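Local coordinates for oligopeptide-binding protein oppA (PDB 3DRF) that captures oligopeptides in a voluminous cavity that closes like a Venus fly-trap, serving the OppABCDF transporter that imports them, at residues V144-S147 / D148-T151; K176-K179 / P180-Q184; N228-A231 / G232-K236; E256-T260 / A261-A265; K386-E390 / D391-L395. All blocks are in the same frame, centred on the assembly; numbering follows the deposited sequence.

Contact 1. Residues V144-S147 / D148-T151; sequences VGLS and DYHT
Leu146 and Tyr149 pack side by side on the protein-facing flank of a short helix, CD1 of Leu146 lying 4.3 Å from CD2 of Tyr149 and reaching the ring obliquely. Tyr149 CG is anti to the backbone N (chi1 180°), which sends the ring along the same flank as the leucine, and both side chains rest on helix 116-127: Leu146 against Tyr123 and Ala127, Tyr149 against Glu124 and Ala127. Close by, CB of His150 sits 3.4 Å from Ser147 O, while its imidazole is fixed by partners beyond the helix, ND1 bonding to Ala127 O and NE2 to Ser317 OG, with Trp136 stacked on the ring. The element is a brief alpha-helix with Gly145 as N-cap. Its backbone bonds run from Tyr149 N to Gly145 O, from His150 N to Leu146 O at 2.9 Å, and from Thr151 N to Ser147 O. Gly145 has a positive phi of 84°, where any side chain would crowd the carbonyl O of Val144. Small or polar residues suit the looser, outward flank. CB of Asp148 is 3.9 Å from Gly145 O, and exposed Thr151 merely brings CG2 to 3.6 Å from Ser147 O.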
loop_
_atom_site.group_PDB
_atom_site.type_symbol
_atom_site.label_atom_id
_atom_site.label_comp_id
_atom_site.label_asym_id
_atom_site.label_seq_id
_atom_site.Cartn_x
_atom_site.Cartn_y
_atom_site.Cartn_z
ATOM N N VAL A 144 -4.307 22.383 -9.276
ATOM C CA VAL A 144 -4.425 23.198 -10.496
ATOM C C VAL A 144 -3.219 22.965 -11.408
ATOM O O VAL A 144 -2.104 23.050 -10.988
ATOM C CB VAL A 144 -4.577 24.724 -10.105
ATOM C CG1 VAL A 144 -4.569 25.589 -11.359
ATOM C CG2 VAL A 144 -5.939 24.939 -9.414
ATOM N N GLY A 145 -3.521 22.685 -12.681
ATOM C CA GLY A 145 -2.451 22.498 -13.666
ATOM C C GLY A 145 -1.827 21.091 -13.732
ATOM O O GLY A 145 -1.098 20.782 -14.634
ATOM N N LEU A 146 -2.105 20.250 -12.763
ATOM C CA LEU A 146 -1.372 18.968 -12.670
ATOM C C LEU A 146 -1.847 17.943 -13.704
ATOM O O LEU A 146 -1.044 17.273 -14.309
ATOM C CB LEU A 146 -1.362 18.412 -11.226
ATOM C CG LEU A 146 -0.396 17.188 -11.012
ATOM C CD1 LEU A 146 1.041 17.348 -11.506
ATOM C CD2 LEU A 146 -0.301 16.924 -9.497
ATOM N N SER A 147 -3.139 17.937 -13.987
ATOM C CA SER A 147 -3.659 17.085 -15.053
ATOM C C SER A 147 -3.010 17.447 -16.404
ATOM O O SER A 147 -2.597 16.614 -17.131
ATOM C CB SER A 147 -5.203 17.166 -15.125
ATOM O OG SER A 147 -5.773 16.657 -13.944
ATOM N N ASP A 148 -2.917 18.728 -16.698
ATOM C CA ASP A 148 -2.390 19.166 -18.004
ATOM C C ASP A 148 -0.847 18.893 -18.092
ATOM O O ASP A 148 -0.332 18.612 -19.126
ATOM C CB ASP A 148 -2.691 20.665 -18.174
ATOM C CG ASP A 148 -4.110 20.937 -18.683
ATOM O OD1 ASP A 148 -4.810 20.073 -19.076
ATOM O OD2 ASP A 148 -4.425 22.096 -18.669
ATOM N N TYR A 149 -0.149 18.988 -16.960
ATOM C CA TYR A 149 1.250 18.546 -16.927
ATOM C C TYR A 149 1.377 17.039 -17.208
ATOM O O TYR A 149 2.120 16.634 -17.999
ATOM C CB TYR A 149 1.878 18.930 -15.583
ATOM C CG TYR A 149 3.344 18.494 -15.482
ATOM C CD1 TYR A 149 4.370 19.269 -16.055
ATOM C CD2 TYR A 149 3.704 17.292 -14.876
ATOM C CE1 TYR A 149 5.698 18.863 -15.998
ATOM C CE2 TYR A 149 5.058 16.892 -14.821
ATOM C CZ TYR A 149 6.010 17.704 -15.366
ATOM O OH TYR A 149 7.308 17.283 -15.281
ATOM N N HIS A 150 0.512 16.253 -16.598
ATOM C CA HIS A 150 0.508 14.770 -16.723
ATOM C C HIS A 150 0.301 14.299 -18.173
ATOM O O HIS A 150 0.855 13.359 -18.566
ATOM C CB HIS A 150 -0.590 14.183 -15.807
ATOM C CG HIS A 150 -0.734 12.682 -15.915
ATOM N ND1 HIS A 150 0.276 11.797 -15.643
ATOM C CD2 HIS A 150 -1.793 11.935 -16.280
ATOM C CE1 HIS A 150 -0.147 10.569 -15.868
ATOM N NE2 HIS A 150 -1.412 10.627 -16.215
ATOM N N THR A 151 -0.533 15.014 -18.914
ATOM C CA THR A 151 -0.784 14.675 -20.350
ATOM C C THR A 151 0.245 15.360 -21.296
ATOM O O THR A 151 0.187 15.099 -22.479
ATOM C CB THR A 151 -2.183 15.160 -20.785
ATOM O OG1 THR A 151 -2.235 16.585 -20.650
ATOM C CG2 THR A 151 -3.294 14.481 -19.966
#

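Contact 2. Residues K176-K179 / P180-Q184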
loop_
_atom_site.group_PDB
_atom_site.type_symbol
_atom_site.label_atom_id
_atom_site.label_comp_id
_atom_site.label_asym_id
_atom_site.label_seq_id
_atom_site.Cartn_x
_atom_site.Cartn_y
_atom_site.Cartn_z
ATOM N N LYS A 176 -8.069 22.914 -6.502
ATOM C CA LYS A 176 -9.455 23.238 -6.947
ATOM C C LYS A 176 -10.413 23.326 -5.743
ATOM O O LYS A 176 -11.188 24.221 -5.680
ATOM C CB LYS A 176 -9.962 22.211 -7.968
ATOM C CG LYS A 176 -9.092 22.127 -9.252
ATOM C CD LYS A 176 -9.617 21.023 -10.199
ATOM C CE LYS A 176 -8.672 20.911 -11.330
ATOM N NZ LYS A 176 -9.109 19.796 -12.168
ATOM N N GLU A 177 -10.351 22.347 -4.860
ATOM C CA GLU A 177 -11.093 22.344 -3.620
ATOM C C GLU A 177 -10.259 21.696 -2.516
ATOM O O GLU A 177 -9.413 20.841 -2.722
ATOM C CB GLU A 177 -12.435 21.526 -3.717
ATOM C CG GLU A 177 -13.418 21.967 -4.838
ATOM C CD GLU A 177 -13.974 23.372 -4.627
ATOM O OE1 GLU A 177 -13.844 23.939 -3.575
ATOM O OE2 GLU A 177 -14.548 23.862 -5.577
ATOM N N MET A 178 -10.598 22.102 -1.311
ATOM C CA MET A 178 -10.117 21.409 -0.119
ATOM C C MET A 178 -10.824 20.065 -0.007
ATOM O O MET A 178 -11.894 19.883 -0.527
ATOM C CB MET A 178 -10.401 22.239 1.133
ATOM C CG MET A 178 -9.804 23.633 1.102
ATOM S SD MET A 178 -7.979 23.703 0.791
ATOM C CE MET A 178 -7.235 23.303 2.418
ATOM N N LYS A 179 -10.156 19.147 0.663
ATOM C CA LYS A 179 -10.705 17.822 0.940
ATOM C C LYS A 179 -10.623 17.569 2.454
ATOM O O LYS A 179 -9.686 17.986 3.064
ATOM C CB LYS A 179 -9.912 16.767 0.129
ATOM C CG LYS A 179 -9.756 17.085 -1.422
ATOM C CD LYS A 179 -11.076 16.833 -2.150
ATOM C CE LYS A 179 -10.942 17.338 -3.593
ATOM N NZ LYS A 179 -12.220 17.067 -4.288
ATOM N N PRO A 180 -11.618 16.897 3.019
ATOM C CA PRO A 180 -11.710 16.782 4.495
ATOM C C PRO A 180 -10.517 16.028 5.118
ATOM O O PRO A 180 -10.129 16.286 6.209
ATOM C CB PRO A 180 -13.066 16.041 4.702
ATOM C CG PRO A 180 -13.357 15.386 3.387
ATOM C CD PRO A 180 -12.816 16.327 2.352
ATOM N N GLY A 181 -9.906 15.147 4.363
ATOM C CA GLY A 181 -8.730 14.433 4.857
ATOM C C GLY A 181 -7.384 15.194 4.886
ATOM O O GLY A 181 -6.412 14.648 5.328
ATOM N N MET A 182 -7.352 16.416 4.357
ATOM C CA MET A 182 -6.096 17.188 4.222
ATOM C C MET A 182 -5.377 17.515 5.530
ATOM O O MET A 182 -4.255 17.850 5.516
ATOM C CB MET A 182 -6.346 18.466 3.423
ATOM C CG MET A 182 -6.424 18.193 1.903
ATOM S SD MET A 182 -6.827 19.788 1.120
ATOM C CE MET A 182 -6.691 19.362 -0.656
ATOM N N THR A 183 -6.113 17.412 6.622
ATOM C CA THR A 183 -5.530 17.591 7.964
ATOM C C THR A 183 -4.709 16.364 8.444
ATOM O O THR A 183 -4.040 16.466 9.431
ATOM C CB THR A 183 -6.627 17.867 9.004
ATOM O OG1 THR A 183 -7.582 16.821 8.900
ATOM C CG2 THR A 183 -7.298 19.245 8.760
ATOM N N GLN A 184 -4.714 15.287 7.669
ATOM C CA GLN A 184 -4.190 14.010 8.116
ATOM C C GLN A 184 -3.162 13.477 7.112
ATOM O O GLN A 184 -3.378 13.517 5.891
ATOM C CB GLN A 184 -5.366 13.034 8.262
ATOM C CG GLN A 184 -5.071 11.725 8.996
ATOM C CD GLN A 184 -6.319 11.066 9.585
ATOM O OE1 GLN A 184 -7.227 11.765 10.052
ATOM N NE2 GLN A 184 -6.339 9.715 9.626
#
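Lys179 and Met182 meet across a tight turn whose first corner is Pro180. The turn closes where Met182 N donates to Lys179 O at 3.1 Å; the donor lies well above the carbonyl plane, 47° out of it. With Pro180 and Gly181 both at helical backbone angles this is a type I beta turn, and proline suits its second position because its ring already holds phi near the value required. A second such bond, Gln184 N to Gly181 O, carries the chain on through another turn.

Met182 then folds back over the chain that precedes it. Its side chain is straight beyond CG, and this reach brings SD to 3.4 Å from Lys179 N, a weak but fairly straight N-H...S hydrogen bond (163°). The terminal CE goes further, to 3.7 Å from Glu177 O and 3.9 Å from Lys179 CG. That CG, anti to the carbonyl carbon (chi1 -51°), borders the methyl; the bend at chi2 then turns the rest of the lysine away toward Asn142 and Tyr189. From the residue before Lys179, Met178 crosses Met182 at about a right angle, its CE 3.8 Å from Met182 SD; both methionines also touch Leu91 of strand 87-92, and Met182 touches Phe175.

Methionine fits here because it is long, flexible and apolar, yet its sulfur can still accept a hydrogen bond. The weak sulfur bond thus gives a backbone N-H a partner beside the methionine side chains, and probably helps hold Met182 folded back, while the Met182 N to Lys179 O bond is the one that closes the turn.

Contact 3. Residues N228-A231 / G232-K236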
loop_
_atom_site.group_PDB
_atom_site.type_symbol
_atom_site.label_atom_id
_atom_site.label_comp_id
_atom_site.label_asym_id
_atom_site.label_seq_id
_atom_site.Cartn_x
_atom_site.Cartn_y
_atom_site.Cartn_z
ATOM N N ASN A 228 26.054 1.579 2.521
ATOM C CA ASN A 228 26.096 0.530 1.509
ATOM C C ASN A 228 24.741 -0.141 1.317
ATOM O O ASN A 228 23.992 -0.336 2.274
ATOM C CB ASN A 228 27.155 -0.515 1.865
ATOM C CG ASN A 228 27.472 -1.441 0.707
ATOM O OD1 ASN A 228 27.242 -2.647 0.780
ATOM N ND2 ASN A 228 28.005 -0.877 -0.372
ATOM N N VAL A 229 24.482 -0.530 0.103
ATOM C CA VAL A 229 23.280 -1.254 -0.242
ATOM C C VAL A 229 23.678 -2.451 -1.109
ATOM O O VAL A 229 24.315 -2.286 -2.109
ATOM C CB VAL A 229 22.315 -0.349 -1.051
ATOM C CG1 VAL A 229 21.107 -1.147 -1.492
ATOM C CG2 VAL A 229 21.893 0.849 -0.240
ATOM N N VAL A 230 23.306 -3.655 -0.680
ATOM C CA VAL A 230 23.541 -4.866 -1.442
ATOM C C VAL A 230 22.210 -5.219 -2.114
ATOM O O VAL A 230 21.262 -5.587 -1.469
ATOM C CB VAL A 230 24.017 -6.029 -0.524
ATOM C CG1 VAL A 230 24.146 -7.331 -1.299
ATOM C CG2 VAL A 230 25.362 -5.679 0.145
ATOM N N ALA A 231 22.177 -5.036 -3.415
ATOM C CA ALA A 231 20.962 -5.217 -4.192
ATOM C C ALA A 231 20.268 -6.514 -3.838
ATOM O O ALA A 231 20.870 -7.549 -3.779
ATOM C CB ALA A 231 21.269 -5.147 -5.692
ATOM N N GLY A 232 18.980 -6.425 -3.568
ATOM C CA GLY A 232 18.185 -7.606 -3.308
ATOM C C GLY A 232 18.254 -8.095 -1.859
ATOM O O GLY A 232 17.468 -8.891 -1.477
ATOM N N GLU A 233 19.210 -7.583 -1.091
ATOM C CA GLU A 233 19.493 -8.167 0.230
ATOM C C GLU A 233 19.465 -7.252 1.457
ATOM O O GLU A 233 18.817 -7.562 2.418
ATOM C CB GLU A 233 20.890 -8.838 0.174
ATOM C CG GLU A 233 21.036 -9.964 -0.835
ATOM C CD GLU A 233 22.426 -10.630 -0.775
ATOM O OE1 GLU A 233 23.146 -10.403 0.143
ATOM O OE2 GLU A 233 22.682 -11.334 -1.714
ATOM N N SER A 234 20.219 -6.175 1.433
ATOM C CA SER A 234 20.504 -5.451 2.670
ATOM C C SER A 234 20.916 -3.995 2.508
ATOM O O SER A 234 21.296 -3.556 1.446
ATOM C CB SER A 234 21.643 -6.199 3.428
ATOM O OG SER A 234 22.837 -6.087 2.716
ATOM N N ILE A 235 20.839 -3.286 3.616
ATOM C CA ILE A 235 21.316 -1.913 3.749
ATOM C C ILE A 235 22.148 -1.806 5.050
ATOM O O ILE A 235 21.736 -2.274 6.070
ATOM C CB ILE A 235 20.141 -0.928 3.954
ATOM C CG1 ILE A 235 19.034 -1.100 2.884
ATOM C CG2 ILE A 235 20.655 0.530 4.015
ATOM C CD1 ILE A 235 17.685 -0.485 3.279
ATOM N N LYS A 236 23.299 -1.173 4.967
ATOM C CA LYS A 236 24.077 -0.760 6.162
ATOM C C LYS A 236 23.868 0.725 6.348
ATOM O O LYS A 236 24.267 1.538 5.556
ATOM C CB LYS A 236 25.611 -1.048 6.079
ATOM C CG LYS A 236 26.300 -0.867 7.508
ATOM C CD LYS A 236 27.803 -0.785 7.519
ATOM C CE LYS A 236 28.319 -0.168 8.844
ATOM N NZ LYS A 236 29.519 0.722 8.768
#
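Val230 and Ser234 form a hydrogen-bonded antiparallel pair at the end of a beta hairpin of strands 224-230 and 234-239, whose segments 228-230 and 234-236 approach to 4.8 Å at 169°. The link between them is a type II turn with Ala231 and Gly232 at its corners, and Glu233 and Ser234 both face Val230 as a classic beta bulge. Val230 O therefore takes two N-H groups, from Glu233 at 2.9 Å and from Ser234 at 3.1 Å, the latter in the carbonyl plane on a lone pair. Glycine suits the second corner, because Gly232 has a phi of 84° and a side chain there would clash with Ala231 O. Farther along, Lys236 N bonds to Asn228 O at 2.9 Å.

Side chains divide by face. Val229 and Ile235, a non-hydrogen-bonded pair, point to the buried face, with their CG2 atoms 4.4 Å apart; Ile235 goes on to Phe59 and Met62 of helix 57-62, and Val229 to Met45, so branched apolar residues fit. Val230 and Ser234 share the other, more open face with Asn228 and Lys236. There Val230 CG1 lies 3.5 Å from Glu233 OE1, and Ser234 OG, placed between its backbone N and carbonyl carbon (chi1 68°), reaches 3.4 Å from Val230 CB.

Contact 4. Residues E256-T260 / A261-A265; sequences EVVST and AKSVA
Ser263 turns its OG away from its own carbonyl carbon (chi1 -71°) and Ser259 tucks its OG between backbone N and carbonyl carbon (chi1 71°); these two rotations bring each hydroxyl onto the backbone of the other segment. The Ser263 hydroxyl donates to Ser259 O at 2.7 Å, coming from above the carbonyl plane by 37°, and is itself bonded to Gln40 NE2. Ser259 OG, in turn, lies 3.2 Å from Lys262 N, a weak bond, and 3.3 Å from Lys262 CB. Serine serves both positions because its short arm can reach a main-chain atom within a few residues.

The backbone bonds of this bend are weak too, Lys262 N to Ser259 O at 3.3 Å and Ser263 N to Thr260 O at 3.5 Å. A water links the next pair, donating to Thr260 O at 2.9 Å and accepting from Val264 N. In one of its two conformers Thr260 OG1 bonds to Asp42. On the inner side, Val258 CG1 touches Ser263 OG at 3.6 Å, where a compact apolar residue fits against strand 34-40. The bend leads strand 252-258 into helix 263-268, the opening of a beta-alpha-beta crossover to strand 274-276, with strand 34-40 between the two in the sheet.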
loop_
_atom_site.group_PDB
_atom_site.type_symbol
_atom_site.label_atom_id
_atom_site.label_comp_id
_atom_site.label_asym_id
_atom_site.label_seq_id
_atom_site.Cartn_x
_atom_site.Cartn_y
_atom_site.Cartn_z
ATOM N N GLU A 256 18.126 -6.198 6.713
ATOM C CA GLU A 256 18.258 -7.299 5.765
ATOM C C GLU A 256 16.915 -7.932 5.461
ATOM O O GLU A 256 16.107 -8.005 6.343
ATOM C CB GLU A 256 19.230 -8.405 6.316
ATOM C CG GLU A 256 20.623 -7.923 6.699
ATOM C CD GLU A 256 21.549 -9.070 7.058
ATOM O OE1 GLU A 256 21.150 -10.194 7.303
ATOM O OE2 GLU A 256 22.716 -8.761 7.074
ATOM N N VAL A 257 16.727 -8.600 4.375
ATOM C CA VAL A 257 15.566 -9.477 4.231
ATOM C C VAL A 257 15.910 -10.845 4.823
ATOM O O VAL A 257 17.080 -11.230 4.899
ATOM C CB VAL A 257 15.020 -9.601 2.773
ATOM C CG1 VAL A 257 14.392 -8.275 2.315
ATOM C CG2 VAL A 257 16.095 -10.088 1.813
ATOM N N VAL A 258 14.904 -11.510 5.344
ATOM C CA VAL A 258 14.968 -12.882 5.835
ATOM C C VAL A 258 13.734 -13.675 5.416
ATOM O O VAL A 258 12.623 -13.145 5.389
ATOM C CB VAL A 258 15.099 -12.927 7.369
ATOM C CG1 VAL A 258 13.861 -12.335 8.025
ATOM C CG2 VAL A 258 15.329 -14.355 7.839
ATOM N N SER A 259 13.926 -14.898 4.890
ATOM C CA SER A 259 12.811 -15.683 4.373
ATOM C C SER A 259 11.851 -16.107 5.480
ATOM O O SER A 259 12.212 -16.135 6.661
ATOM C CB SER A 259 13.310 -16.939 3.677
ATOM O OG SER A 259 13.807 -17.861 4.626
ATOM N N THR A 260 10.631 -16.448 5.100
ATOM C CA THR A 260 9.657 -16.924 6.060
ATOM C C THR A 260 10.122 -18.211 6.753
ATOM O O THR A 260 9.955 -18.353 7.962
ATOM C CB THR A 260 8.325 -17.133 5.360
ATOM O OG1 THR A 260 8.035 -15.959 4.586
ATOM C CG2 THR A 260 7.229 -17.382 6.363
ATOM N N ALA A 261 10.753 -19.110 6.004
ATOM C CA ALA A 261 11.188 -20.431 6.548
ATOM C C ALA A 261 12.389 -20.332 7.464
ATOM O O ALA A 261 12.600 -21.198 8.250
ATOM C CB ALA A 261 11.500 -21.380 5.383
ATOM N N LYS A 262 13.132 -19.247 7.386
ATOM C CA LYS A 262 14.334 -19.051 8.207
ATOM C C LYS A 262 14.147 -18.077 9.384
ATOM O O LYS A 262 15.017 -17.889 10.142
ATOM C CB LYS A 262 15.539 -18.654 7.342
ATOM C CG LYS A 262 15.958 -19.786 6.354
ATOM C CD LYS A 262 17.106 -19.408 5.453
ATOM C CE LYS A 262 17.538 -20.617 4.634
ATOM N NZ LYS A 262 18.120 -21.552 5.604
ATOM N N SER A 263 12.977 -17.481 9.488
ATOM C CA SER A 263 12.766 -16.402 10.468
ATOM C C SER A 263 12.837 -16.823 11.954
ATOM O O SER A 263 13.489 -16.196 12.707
ATOM C CB SER A 263 11.432 -15.679 10.212
ATOM O OG SER A 263 11.520 -14.898 9.017
ATOM N N VAL A 264 12.111 -17.858 12.326
ATOM C CA VAL A 264 12.098 -18.292 13.733
ATOM C C VAL A 264 13.526 -18.720 14.201
ATOM O O VAL A 264 13.944 -18.374 15.229
ATOM C CB VAL A 264 10.997 -19.409 13.982
ATOM C CG1 VAL A 264 11.153 -19.987 15.387
ATOM C CG2 VAL A 264 9.617 -18.796 13.765
ATOM N N ALA A 265 14.223 -19.455 13.364
ATOM C CA ALA A 265 15.579 -19.915 13.678
ATOM C C ALA A 265 16.492 -18.677 13.832
ATOM O O ALA A 265 17.372 -18.677 14.629
ATOM C CB ALA A 265 16.109 -20.828 12.527
HETATM O O HOH W 1 10.655 -19.667 10.444
#

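Contact 5. Residues K386-E390 / D391-L395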
loop_
_atom_site.group_PDB
_atom_site.type_symbol
_atom_site.label_atom_id
_atom_site.label_comp_id
_atom_site.label_asym_id
_atom_site.label_seq_id
_atom_site.Cartn_x
_atom_site.Cartn_y
_atom_site.Cartn_z
ATOM N N LYS A 386 -27.313 -21.026 -5.203
ATOM C CA LYS A 386 -28.589 -20.398 -5.602
ATOM C C LYS A 386 -28.331 -19.269 -6.619
ATOM O O LYS A 386 -28.977 -19.202 -7.597
ATOM C CB LYS A 386 -29.319 -19.884 -4.357
ATOM C CG LYS A 386 -30.671 -19.233 -4.666
ATOM C CD LYS A 386 -31.377 -18.843 -3.352
ATOM C CE LYS A 386 -32.645 -18.095 -3.540
ATOM N NZ LYS A 386 -32.357 -16.762 -3.611
ATOM N N LEU A 387 -27.360 -18.387 -6.320
ATOM C CA LEU A 387 -27.018 -17.265 -7.193
ATOM C C LEU A 387 -26.641 -17.748 -8.583
ATOM O O LEU A 387 -27.024 -17.179 -9.548
ATOM C CB LEU A 387 -25.859 -16.439 -6.592
ATOM C CG LEU A 387 -26.278 -15.544 -5.419
ATOM C CD1 LEU A 387 -25.047 -15.086 -4.672
ATOM C CD2 LEU A 387 -27.000 -14.247 -5.934
ATOM N N LEU A 388 -25.863 -18.822 -8.632
ATOM C CA LEU A 388 -25.390 -19.364 -9.906
ATOM C C LEU A 388 -26.545 -20.034 -10.680
ATOM O O LEU A 388 -26.655 -19.844 -11.842
ATOM C CB LEU A 388 -24.211 -20.351 -9.665
ATOM C CG LEU A 388 -22.924 -19.600 -9.196
ATOM C CD1 LEU A 388 -21.889 -20.649 -8.747
ATOM C CD2 LEU A 388 -22.418 -18.715 -10.341
ATOM N N ASP A 389 -27.381 -20.794 -9.974
ATOM C CA ASP A 389 -28.574 -21.424 -10.577
ATOM C C ASP A 389 -29.472 -20.328 -11.181
ATOM O O ASP A 389 -29.863 -20.428 -12.293
ATOM C CB ASP A 389 -29.417 -22.177 -9.520
ATOM C CG ASP A 389 -28.922 -23.547 -9.228
ATOM O OD1 ASP A 389 -28.070 -24.053 -9.948
ATOM O OD2 ASP A 389 -29.347 -24.073 -8.247
ATOM N N GLU A 390 -29.741 -19.290 -10.400
ATOM C CA GLU A 390 -30.603 -18.148 -10.821
ATOM C C GLU A 390 -30.058 -17.403 -12.032
ATOM O O GLU A 390 -30.788 -16.869 -12.801
ATOM C CB GLU A 390 -30.845 -17.171 -9.655
ATOM C CG GLU A 390 -31.733 -17.710 -8.552
ATOM C CD GLU A 390 -31.834 -16.813 -7.361
ATOM O OE1 GLU A 390 -31.039 -15.893 -7.171
ATOM O OE2 GLU A 390 -32.715 -17.079 -6.590
ATOM N N ASP A 391 -28.739 -17.388 -12.201
ATOM C CA ASP A 391 -28.079 -16.687 -13.297
ATOM C C ASP A 391 -27.823 -17.558 -14.529
ATOM O O ASP A 391 -27.215 -17.168 -15.413
ATOM C CB ASP A 391 -26.748 -16.043 -12.791
ATOM C CG ASP A 391 -26.228 -14.961 -13.692
ATOM O OD1 ASP A 391 -26.960 -14.116 -14.099
ATOM O OD2 ASP A 391 -25.096 -15.049 -14.085
ATOM N N GLY A 392 -28.346 -18.763 -14.548
ATOM C CA GLY A 392 -28.224 -19.604 -15.727
ATOM C C GLY A 392 -26.943 -20.401 -15.867
ATOM O O GLY A 392 -26.641 -20.852 -16.900
ATOM N N TRP A 393 -26.158 -20.472 -14.799
ATOM C CA TRP A 393 -24.935 -21.267 -14.806
ATOM C C TRP A 393 -25.325 -22.672 -14.265
ATOM O O TRP A 393 -25.205 -22.914 -13.118
ATOM C CB TRP A 393 -23.852 -20.563 -13.953
ATOM C CG TRP A 393 -23.197 -19.388 -14.641
ATOM C CD1 TRP A 393 -23.488 -18.067 -14.480
ATOM C CD2 TRP A 393 -22.202 -19.466 -15.657
ATOM N NE1 TRP A 393 -22.730 -17.321 -15.331
ATOM C CE2 TRP A 393 -21.923 -18.130 -16.070
ATOM C CE3 TRP A 393 -21.537 -20.521 -16.280
ATOM C CZ2 TRP A 393 -21.005 -17.834 -17.029
ATOM C CZ3 TRP A 393 -20.614 -20.229 -17.251
ATOM C CH2 TRP A 393 -20.351 -18.863 -17.613
ATOM N N LYS A 394 -25.804 -23.519 -15.167
ATOM C CA LYS A 394 -26.377 -24.817 -14.801
ATOM C C LYS A 394 -25.308 -25.858 -14.599
ATOM O O LYS A 394 -24.423 -25.971 -15.366
ATOM C CB LYS A 394 -27.302 -25.247 -15.936
ATOM C CG LYS A 394 -28.019 -26.588 -15.674
ATOM C CD LYS A 394 -29.062 -26.864 -16.830
ATOM C CE LYS A 394 -29.455 -28.367 -16.863
ATOM N NZ LYS A 394 -30.159 -28.797 -15.643
ATOM N N LEU A 395 -25.438 -26.591 -13.543
ATOM C CA LEU A 395 -24.517 -27.668 -13.253
ATOM C C LEU A 395 -24.569 -28.831 -14.258
ATOM O O LEU A 395 -25.588 -29.399 -14.509
ATOM C CB LEU A 395 -24.816 -28.187 -11.840
ATOM C CG LEU A 395 -23.842 -29.185 -11.251
ATOM C CD1 LEU A 395 -22.435 -28.549 -10.998
ATOM C CD2 LEU A 395 -24.359 -29.625 -9.914
HETATM O O HOH W 2 -27.872 -26.285 -11.830
#
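Trp393 turns back on Leu388 where helix 381-390 ends. Its CB lies 3.6 Å from Leu388 O and 4.3 Å from Leu388 CD2. With CG set opposite the carbonyl carbon (chi1 -77°), the indole extends from the helix end, and the same methyl approaches the ring obliquely. Past this point the side chain leaves the leucine: NE1 donates to Asp329 OD2, and the rest of the indole lies among Pro326, Val332, Lys404, Lys407 and Leu409. A large aromatic with a single N-H suits this buried place, since it packs against several elements and its one polar atom has a partner.

The backbone that positions it is a Schellman motif. Trp393 N bonds to Leu388 O at 3.1 Å, and Gly392 N to Asp389 O at 3.2 Å from high above the carbonyl plane (61°). Gly392 has positive phi, 84°, where a side chain would strike the carbonyl O of Asp391. Asp391 N makes weak bonds to Leu387 O and Leu388 O, and its OD2 forms a salt bridge with Lys404.

Charged Lys386, Asp389 and Glu390 are exposed. Lys386 NZ meets Glu390 OE2 at 3.0 Å on its syn side, a salt bridge one turn apart. Asp389 OD1 pairs with Arg402, which also bonds Trp393 O, and a water joins OD1 to Leu395 N. The helix end is packed against helix 330-339, with Leu388 on Ala335, while the emerging strand 394-396 pairs with strand 401-404 and the indole reaches strand 407-414.

In the fold
None of the five lies wholly in the core: contact 1 is a surface helix, the others are partly buried. Contacts 1 and 2 are neighbours, touching where Val144 CG2 meets Lys176 N at 4.1 Å, yet one rests on regular helix bonds and the other on a turn outside any regular helix or strand, with a sulfur acceptor. Contacts 3 and 4 belong to the same sheet, their strands adjacent and joined by a probable bond of Glu233 O to Val257 N; regular strand bonds in the hairpin give way to weak backbone bonds, serine hydroxyls and water at the strand's exit. Contact 5 stands apart and mixes helix-ending backbone bonds, an indole and salt bridges.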